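Local coordinates for stage II sporulation protein E (SpoIIE) (PDB 3ZT9), which probably acts as a manganese-dependent PP2C-type phosphatase in signal transduction linked to the bacterial stressosome, at residues Gly137-Gln140 with Glu141-Phe145; Tyr165-Thr168 with Ala169-Val173; Val173-Ile176 with Gly177-Gly181; Phe69-Cys72 with His73-Arg77. All blocks are in the same frame, centred on the assembly; numbering follows the deposited sequence.

Along the chain, contact 4 comes first, on helix 65-76, followed by contact 1, which joins strands 135-138 and 144-148, and then by contacts 2 and 3 at the start and end of helix 169-180. The last two share Val173, have centres about 11 Å apart and touch through Leu167 and Leu175. Contact 1, its centre about 18 Å from that of contact 2, meets it where Leu144 packs on Tyr165. Contact 4 lies on the opposite side of the chain's centre, its centre about 29 to 33 Å from the others. The four thus sample both helical layers and one inter-sheet connection of a PP2C-type fold, in which two antiparallel sheets are packed between helices.

Contact 1 of 4, residues Gly137-Gln140 with Glu141-Phe145; sequences GSYQ and EGDLF. With MN (manganese (II) ion), chain D.
Gln140 and Asp143 are joined by two hydrogen bonds. Asp143 N donates to Gln140 O at 3.1 Å, in the carbonyl plane, and closes a type II beta turn; across it Gln140 N reaches Asp143 OD2 at 2.9 Å, nearly straight (167°) but from above the carboxylate. Water 1 donates to Asp143 OD2 and to Ser138 O, tying strand 135-138 to the same carboxylate, whose OD1 accepts from Ala111 N. Gly142 has phi near 105°, where a CB would jam against the preceding carbonyl.

The apolar part rests on Tyr139. With CG anti to the backbone N (chi1 168°), the ring runs alongside Glu141 and past Asp143: Tyr139 CD1 meets the edge of the Phe145 ring at CE1, 3.7 Å away, and lies 3.9 Å from Asp143 CB. Its hydroxyl shares water 2 with Gly142 N and Asp143 O and bonds to Arg91. A leucine in its place would probably leave water 2 and Arg91 without the hydroxyl and open a gap beside Phe145.

Metal binding falls to Glu141, whose OE2 holds manganese at 2.1 Å. Glu141 OE1 accepts from metal-bound water 3 at 2.6 Å and forms a salt bridge with Arg91. Four waters and the terminal carboxylate of Arg193 complete this site, set on a beta turn that connects the two sheets of the PP2C-type sandwich.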
# COMPACT_ATOMS: atom_id res chain seq x y z
N GLY A 137 -7.23 9.18 10.96
CA GLY A 137 -8.42 9.88 10.49
C GLY A 137 -9.68 9.13 10.85
O GLY A 137 -9.61 8.08 11.51
N SER A 138 -10.82 9.70 10.46
CA SER A 138 -12.13 9.09 10.71
C SER A 138 -12.58 8.41 9.44
O SER A 138 -12.43 8.98 8.35
CB SER A 138 -13.16 10.16 11.06
OG SER A 138 -12.70 10.94 12.15
N TYR A 139 -13.09 7.19 9.59
CA TYR A 139 -13.61 6.42 8.45
C TYR A 139 -15.14 6.37 8.51
O TYR A 139 -15.73 6.14 9.57
CB TYR A 139 -13.06 4.97 8.47
CG TYR A 139 -13.80 4.09 7.46
CD1 TYR A 139 -13.43 4.07 6.11
CD2 TYR A 139 -14.88 3.31 7.86
CE1 TYR A 139 -14.12 3.30 5.17
CE2 TYR A 139 -15.58 2.52 6.93
CZ TYR A 139 -15.18 2.53 5.60
OH TYR A 139 -15.86 1.79 4.68
N GLN A 140 -15.80 6.56 7.39
CA GLN A 140 -17.20 6.19 7.35
C GLN A 140 -17.42 5.50 6.02
O GLN A 140 -16.72 5.75 5.06
CB GLN A 140 -18.09 7.41 7.55
CG GLN A 140 -18.35 8.24 6.36
CD GLN A 140 -19.39 9.31 6.64
OE1 GLN A 140 -20.48 9.28 6.09
NE2 GLN A 140 -19.05 10.24 7.51
N GLU A 141 -18.41 4.63 5.97
CA GLU A 141 -18.72 3.93 4.73
C GLU A 141 -18.84 4.90 3.55
O GLU A 141 -19.48 5.95 3.65
CB GLU A 141 -20.02 3.14 4.93
CG GLU A 141 -20.60 2.62 3.63
CD GLU A 141 -19.63 1.75 2.87
OE1 GLU A 141 -19.22 0.73 3.46
OE2 GLU A 141 -19.26 2.09 1.71
N GLY A 142 -18.21 4.51 2.44
CA GLY A 142 -18.14 5.30 1.23
C GLY A 142 -16.78 5.96 1.02
O GLY A 142 -16.45 6.38 -0.09
N ASP A 143 -15.99 6.07 2.09
CA ASP A 143 -14.63 6.60 1.95
C ASP A 143 -13.80 5.62 1.11
O ASP A 143 -13.98 4.41 1.21
CB ASP A 143 -14.00 6.75 3.32
CG ASP A 143 -14.67 7.84 4.17
OD1 ASP A 143 -15.53 8.58 3.67
OD2 ASP A 143 -14.32 7.95 5.36
N LEU A 144 -12.88 6.16 0.33
CA LEU A 144 -12.15 5.37 -0.67
C LEU A 144 -10.69 5.41 -0.30
O LEU A 144 -10.20 6.44 0.18
CB LEU A 144 -12.36 5.96 -2.04
CG LEU A 144 -13.80 6.39 -2.34
CD1 LEU A 144 -13.90 7.44 -3.42
CD2 LEU A 144 -14.52 5.17 -2.75
N PHE A 145 -9.97 4.30 -0.51
CA PHE A 145 -8.54 4.29 -0.24
C PHE A 145 -7.83 3.89 -1.53
O PHE A 145 -8.23 2.94 -2.19
CB PHE A 145 -8.22 3.25 0.84
CG PHE A 145 -8.77 3.58 2.22
CD1 PHE A 145 -10.13 3.44 2.51
CD2 PHE A 145 -7.94 4.04 3.21
CE1 PHE A 145 -10.62 3.78 3.78
CE2 PHE A 145 -8.42 4.39 4.46
CZ PHE A 145 -9.77 4.24 4.75
MN MN D . -18.67 1.02 0.02
O HOH W 1 -14.55 10.18 6.90
O HOH W 2 -15.88 2.76 2.20
O HOH W 3 -18.21 -0.63 1.43
O HOH W 4 -19.24 2.51 -1.46
O HOH W 5 -20.84 0.53 -0.17
O HOH W 6 -18.47 -0.26 -1.85

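Contact 2 of 4, residues Tyr165-Thr168 with Ala169-Val173; sequences YRLT and AEELV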
# COMPACT_ATOMS: atom_id res chain seq x y z
N TYR A 165 -18.54 3.41 -10.07
CA TYR A 165 -18.92 2.09 -9.67
C TYR A 165 -19.50 1.29 -10.83
O TYR A 165 -20.01 0.21 -10.59
CB TYR A 165 -19.93 2.13 -8.52
CG TYR A 165 -19.32 2.53 -7.19
CD1 TYR A 165 -19.19 3.86 -6.84
CD2 TYR A 165 -18.90 1.55 -6.26
CE1 TYR A 165 -18.65 4.20 -5.61
CE2 TYR A 165 -18.38 1.89 -5.05
CZ TYR A 165 -18.24 3.21 -4.72
OH TYR A 165 -17.69 3.56 -3.48
N ARG A 166 -19.39 1.82 -12.07
CA ARG A 166 -19.73 1.02 -13.24
C ARG A 166 -18.69 -0.05 -13.51
O ARG A 166 -18.98 -1.00 -14.20
CB ARG A 166 -19.90 1.91 -14.46
CG ARG A 166 -20.94 2.95 -14.16
CD ARG A 166 -21.26 3.89 -15.33
NE ARG A 166 -22.31 4.84 -14.92
CZ ARG A 166 -22.44 6.07 -15.39
NH1 ARG A 166 -21.57 6.50 -16.32
NH2 ARG A 166 -23.42 6.87 -14.92
N LEU A 167 -17.48 0.15 -13.01
CA LEU A 167 -16.45 -0.88 -12.96
C LEU A 167 -16.37 -1.40 -11.52
O LEU A 167 -16.64 -0.68 -10.55
CB LEU A 167 -15.07 -0.33 -13.36
CG LEU A 167 -14.79 -0.05 -14.84
CD1 LEU A 167 -15.69 1.04 -15.35
CD2 LEU A 167 -13.33 0.35 -14.98
N THR A 168 -15.98 -2.67 -11.39
CA THR A 168 -15.73 -3.21 -10.06
C THR A 168 -14.37 -2.69 -9.59
O THR A 168 -13.56 -2.26 -10.38
CB THR A 168 -15.66 -4.74 -10.04
OG1 THR A 168 -14.53 -5.18 -10.78
CG2 THR A 168 -16.91 -5.35 -10.64
N ALA A 169 -14.10 -2.81 -8.29
CA ALA A 169 -12.79 -2.38 -7.78
C ALA A 169 -11.66 -3.13 -8.52
O ALA A 169 -10.64 -2.55 -8.81
CB ALA A 169 -12.69 -2.66 -6.26
N GLU A 170 -11.87 -4.42 -8.76
CA GLU A 170 -10.87 -5.24 -9.45
C GLU A 170 -10.66 -4.74 -10.86
O GLU A 170 -9.50 -4.60 -11.33
CB GLU A 170 -11.32 -6.70 -9.46
CG GLU A 170 -10.83 -7.46 -8.24
CD GLU A 170 -9.32 -7.75 -8.30
OE1 GLU A 170 -8.83 -8.18 -9.37
OE2 GLU A 170 -8.63 -7.54 -7.28
N GLU A 171 -11.76 -4.45 -11.55
CA GLU A 171 -11.64 -3.90 -12.90
C GLU A 171 -11.01 -2.50 -12.88
O GLU A 171 -10.22 -2.15 -13.74
CB GLU A 171 -13.04 -3.81 -13.55
CG GLU A 171 -13.65 -5.18 -13.80
CD GLU A 171 -15.12 -5.11 -14.12
OE1 GLU A 171 -15.71 -4.03 -13.93
OE2 GLU A 171 -15.66 -6.14 -14.56
N LEU A 172 -11.34 -1.69 -11.89
CA LEU A 172 -10.86 -0.31 -11.85
C LEU A 172 -9.32 -0.27 -11.60
O LEU A 172 -8.61 0.51 -12.24
CB LEU A 172 -11.61 0.42 -10.73
CG LEU A 172 -11.22 1.88 -10.50
CD1 LEU A 172 -11.63 2.75 -11.69
CD2 LEU A 172 -11.89 2.33 -9.20
N VAL A 173 -8.80 -1.12 -10.72
CA VAL A 173 -7.35 -1.08 -10.40
C VAL A 173 -6.56 -1.61 -11.58
O VAL A 173 -5.45 -1.17 -11.85
CB VAL A 173 -6.94 -1.89 -9.10
CG1 VAL A 173 -7.51 -1.23 -7.86
CG2 VAL A 173 -7.36 -3.39 -9.21
O HOH W 7 -17.82 -3.43 -15.49
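The carboxylate of Glu171 turns one face to Thr168, whose N, OG1 and CG2 all lie on that side. Thr168 N donates to Glu171 OE1 at 2.9 Å, nearly straight (169°) though 45° out of the carboxylate plane. Over the same face, Thr168 OG1 stands 3.4 Å from Glu171 CD. Water 7 donates to OE1 and also to Arg166 O, bridging the incoming loop to the carboxylate.

The return bond runs from Glu171 N to Thr168 OG1 at 3.0 Å. It depends on the threonine torsion: chi1 of 66° sets OG1 between the backbone N and the carbonyl carbon, facing the first helical turn. Together the two bonds make a capping box, with Thr168 as N-cap. Thr168 O then accepts from Leu172 N at 2.7 Å, starting the regular helical bonding, while Glu5 takes the N-H of Ala169.

Just before the cap, Leu167 CD2 rests 4.0 Å from Leu172 CA and approaches Leu172 CD1 at 4.4 Å, in the positions of a hydrophobic staple. Leu167 CB also lies beside Glu171 OE1.

Side-chain oxygens therefore take up N-H groups that have no helical carbonyl before them. The negative charges of Glu171 and Glu5 near the amino end of helix 169-180 would probably be favoured by its dipole.

Contact 3 of 4, residues Val173-Ile176 with Gly177-Gly181; sequences VRLI and GEKYG
Arg174 and Glu178 form an i to i+4 salt bridge on the last turns of helix 169-180. The arginine grips side-on, NE and NH2 both directed at one oxygen: Arg174 NE to Glu178 OE2 is 3.0 Å and NH2 to the same OE2 is 3.3 Å, the second bond more bent (140°). OE2 lies almost in the guanidinium plane, at its edge, whereas the carboxylate is turned 63° against that plane. NE comes from above the carboxylate, and NH2 meets the syn lone pair. Arg174 chi1 of -172° stretches the chain away from its own N, and the extended arm spans the helical turn to reach the oxygen.

Beneath the side chains, N-H groups of Gly177, Glu178, Lys179 and Tyr180 bond to the carbonyls four residues earlier. Leu175 and Lys179 run side by side, with CD1 of the leucine 3.7 Å from CG of the lysine. Ile176 CG2 touches Tyr180 CD2 at 4.1 Å, and Lys179 CB covers the rim of one face of the tyrosine ring.

Val173, Arg174 and Glu178 pack on Tyr9 of strand 6-11, the outermost strand of its sheet, while Ile176 and Tyr180 meet the loop residues Ile152, Leu162 and Pro158.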
# COMPACT_ATOMS: atom_id res chain seq x y z
N VAL A 173 -8.80 -1.12 -10.72
CA VAL A 173 -7.35 -1.08 -10.40
C VAL A 173 -6.56 -1.61 -11.58
O VAL A 173 -5.45 -1.17 -11.85
CB VAL A 173 -6.94 -1.89 -9.10
CG1 VAL A 173 -7.51 -1.23 -7.86
CG2 VAL A 173 -7.36 -3.39 -9.21
N ARG A 174 -7.16 -2.53 -12.34
CA ARG A 174 -6.50 -3.01 -13.55
C ARG A 174 -6.42 -1.88 -14.57
O ARG A 174 -5.38 -1.68 -15.19
CB ARG A 174 -7.24 -4.18 -14.18
CG ARG A 174 -6.46 -4.79 -15.30
CD ARG A 174 -7.19 -5.90 -15.98
NE ARG A 174 -6.51 -6.16 -17.25
CZ ARG A 174 -6.77 -7.18 -18.06
NH1 ARG A 174 -7.71 -8.06 -17.74
NH2 ARG A 174 -6.07 -7.32 -19.18
N LEU A 175 -7.51 -1.14 -14.71
CA LEU A 175 -7.51 -0.02 -15.66
C LEU A 175 -6.47 1.03 -15.20
O LEU A 175 -5.72 1.56 -16.00
CB LEU A 175 -8.89 0.60 -15.75
CG LEU A 175 -8.99 1.89 -16.59
CD1 LEU A 175 -8.57 1.60 -18.03
CD2 LEU A 175 -10.45 2.49 -16.56
N ILE A 176 -6.47 1.33 -13.92
CA ILE A 176 -5.49 2.29 -13.38
C ILE A 176 -4.07 1.84 -13.65
O ILE A 176 -3.25 2.62 -14.13
CB ILE A 176 -5.73 2.54 -11.92
CG1 ILE A 176 -7.02 3.36 -11.77
CG2 ILE A 176 -4.53 3.29 -11.30
CD1 ILE A 176 -7.51 3.49 -10.28
N GLY A 177 -3.76 0.58 -13.35
CA GLY A 177 -2.42 0.08 -13.58
C GLY A 177 -2.01 0.16 -15.05
O GLY A 177 -0.89 0.51 -15.37
N GLU A 178 -2.94 -0.18 -15.94
CA GLU A 178 -2.68 -0.19 -17.37
C GLU A 178 -2.56 1.22 -17.98
O GLU A 178 -1.67 1.47 -18.80
CB GLU A 178 -3.76 -1.02 -18.11
CG GLU A 178 -3.57 -2.47 -17.85
CD GLU A 178 -4.69 -3.35 -18.35
OE1 GLU A 178 -5.82 -2.86 -18.45
OE2 GLU A 178 -4.42 -4.53 -18.59
N LYS A 179 -3.40 2.15 -17.53
CA LYS A 179 -3.38 3.52 -18.08
C LYS A 179 -2.21 4.30 -17.53
O LYS A 179 -1.59 5.06 -18.26
CB LYS A 179 -4.64 4.32 -17.70
CG LYS A 179 -5.86 4.05 -18.54
CD LYS A 179 -5.65 4.49 -19.99
CE LYS A 179 -6.95 4.29 -20.79
NZ LYS A 179 -6.65 4.30 -22.24
N TYR A 180 -1.94 4.13 -16.24
CA TYR A 180 -1.00 5.03 -15.54
C TYR A 180 0.32 4.38 -15.14
O TYR A 180 1.26 5.07 -14.77
CB TYR A 180 -1.70 5.62 -14.31
CG TYR A 180 -2.92 6.39 -14.71
CD1 TYR A 180 -2.80 7.56 -15.48
CD2 TYR A 180 -4.19 5.94 -14.38
CE1 TYR A 180 -3.92 8.26 -15.88
CE2 TYR A 180 -5.32 6.65 -14.78
CZ TYR A 180 -5.16 7.79 -15.53
OH TYR A 180 -6.27 8.48 -15.91
N GLY A 181 0.39 3.06 -15.22
CA GLY A 181 1.57 2.31 -14.77
C GLY A 181 2.75 2.50 -15.72
O GLY A 181 2.59 2.40 -16.93

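Contact 4 of 4, residues Phe69-Cys72 with His73-Arg77; sequences FQLC and HRELR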
# COMPACT_ATOMS: atom_id res chain seq x y z
N PHE A 69 6.20 -1.96 11.59
CA PHE A 69 7.25 -1.45 10.72
C PHE A 69 8.63 -1.77 11.26
O PHE A 69 9.53 -2.04 10.49
CB PHE A 69 7.06 0.07 10.50
CG PHE A 69 6.12 0.39 9.38
CD1 PHE A 69 6.59 0.50 8.08
CD2 PHE A 69 4.78 0.51 9.61
CE1 PHE A 69 5.72 0.76 7.01
CE2 PHE A 69 3.89 0.79 8.57
CZ PHE A 69 4.36 0.92 7.27
N GLN A 70 8.77 -1.79 12.58
CA GLN A 70 10.04 -2.12 13.23
C GLN A 70 10.41 -3.59 12.97
O GLN A 70 11.53 -3.88 12.64
CB GLN A 70 10.03 -1.79 14.74
CG GLN A 70 10.11 -0.28 15.03
CD GLN A 70 10.01 0.04 16.51
OE1 GLN A 70 9.80 -0.84 17.35
NE2 GLN A 70 10.18 1.32 16.84
N LEU A 71 9.45 -4.50 13.08
CA LEU A 71 9.74 -5.89 12.73
C LEU A 71 10.04 -6.05 11.22
O LEU A 71 10.91 -6.83 10.85
CB LEU A 71 8.62 -6.85 13.15
CG LEU A 71 8.88 -8.34 12.79
CD1 LEU A 71 9.06 -8.51 11.31
CD2 LEU A 71 10.10 -8.95 13.46
N CYS A 72 9.30 -5.35 10.35
CA CYS A 72 9.58 -5.38 8.91
C CYS A 72 11.02 -5.05 8.63
O CYS A 72 11.70 -5.75 7.87
CB CYS A 72 8.74 -4.34 8.15
SG CYS A 72 7.13 -4.86 7.69
N HIS A 73 11.48 -3.95 9.21
CA HIS A 73 12.88 -3.54 9.10
C HIS A 73 13.83 -4.65 9.56
O HIS A 73 14.82 -4.93 8.88
CB HIS A 73 13.08 -2.27 9.94
CG HIS A 73 14.50 -1.81 10.02
ND1 HIS A 73 15.14 -1.18 8.98
CD2 HIS A 73 15.42 -1.92 11.02
CE1 HIS A 73 16.38 -0.90 9.33
NE2 HIS A 73 16.57 -1.34 10.56
N ARG A 74 13.55 -5.28 10.69
CA ARG A 74 14.42 -6.36 11.18
C ARG A 74 14.46 -7.55 10.20
O ARG A 74 15.51 -8.12 9.95
CB ARG A 74 13.97 -6.83 12.57
CG ARG A 74 14.76 -8.01 13.12
CD ARG A 74 14.27 -8.43 14.51
NE ARG A 74 13.13 -9.35 14.46
CZ ARG A 74 12.41 -9.70 15.52
NH1 ARG A 74 12.69 -9.21 16.72
NH2 ARG A 74 11.39 -10.54 15.39
N GLU A 75 13.31 -7.94 9.66
CA GLU A 75 13.29 -9.10 8.76
C GLU A 75 13.94 -8.79 7.41
O GLU A 75 14.34 -9.70 6.69
CB GLU A 75 11.85 -9.58 8.54
CG GLU A 75 11.16 -10.08 9.76
CD GLU A 75 11.67 -11.43 10.20
OE1 GLU A 75 12.60 -11.95 9.55
OE2 GLU A 75 11.15 -11.96 11.19
N LEU A 76 14.03 -7.50 7.06
CA LEU A 76 14.62 -7.09 5.78
C LEU A 76 16.13 -6.80 5.83
O LEU A 76 16.75 -6.56 4.81
CB LEU A 76 13.87 -5.86 5.21
CG LEU A 76 12.49 -6.21 4.67
CD1 LEU A 76 11.68 -4.91 4.45
CD2 LEU A 76 12.60 -6.98 3.39
N ARG A 77 16.74 -6.84 7.01
CA ARG A 77 18.19 -6.65 7.07
C ARG A 77 18.84 -7.72 6.20
O ARG A 77 18.44 -8.89 6.26
CB ARG A 77 18.68 -6.74 8.51
CG ARG A 77 18.25 -5.57 9.37
CD ARG A 77 18.88 -5.65 10.74
NE ARG A 77 18.74 -4.41 11.50
CZ ARG A 77 19.28 -3.25 11.15
NH1 ARG A 77 20.00 -3.13 10.04
NH2 ARG A 77 19.09 -2.18 11.92
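His73, Arg74 and Glu75 donate their backbone N-H groups to the carbonyls of Phe69, Gln70 and Leu71, continuing regular alpha-helical bonding through helix 65-76. The next bond, Leu76 N to Cys72 O at 3.0 Å, is weak and bent (132°).

Leu71 carries most of the side-chain contact. A chi1 of 179° swings its branch away from its own N and sends the two methyls along the helix toward Arg74 and Glu75. Leu71 CD1 meets the aliphatic part of Glu75 at CG, modelled so close that the exact spacing is doubtful, and Leu71 CD2 lies 3.9 Å from Glu75 OE2. Over one face of the Arg74 guanidinium sits Leu71 CD2 again, but this arginine is poorly ordered and the overlap there is doubtful too. An alanine here is likely to lose the branch that reaches Glu75 and Ser56, leaving the Glu75 chain freer to turn.

Farther along, Leu76 lays its CG beside the carbonyl of Cys72, 3.3 Å from Cys72 O, a plain packing approach.

Toward helix 43-60, Leu71 touches Ser56, one of the two modelled conformers of Cys72 touches Met57, and Glu75 and Leu76 both reach Ile52. The ring of His73 meets that of Tyr128 at about 60°, while Phe69 packs down onto strands 82-90 and 95-101 and Leu76 onto Ala82, seating the helix against its sheet.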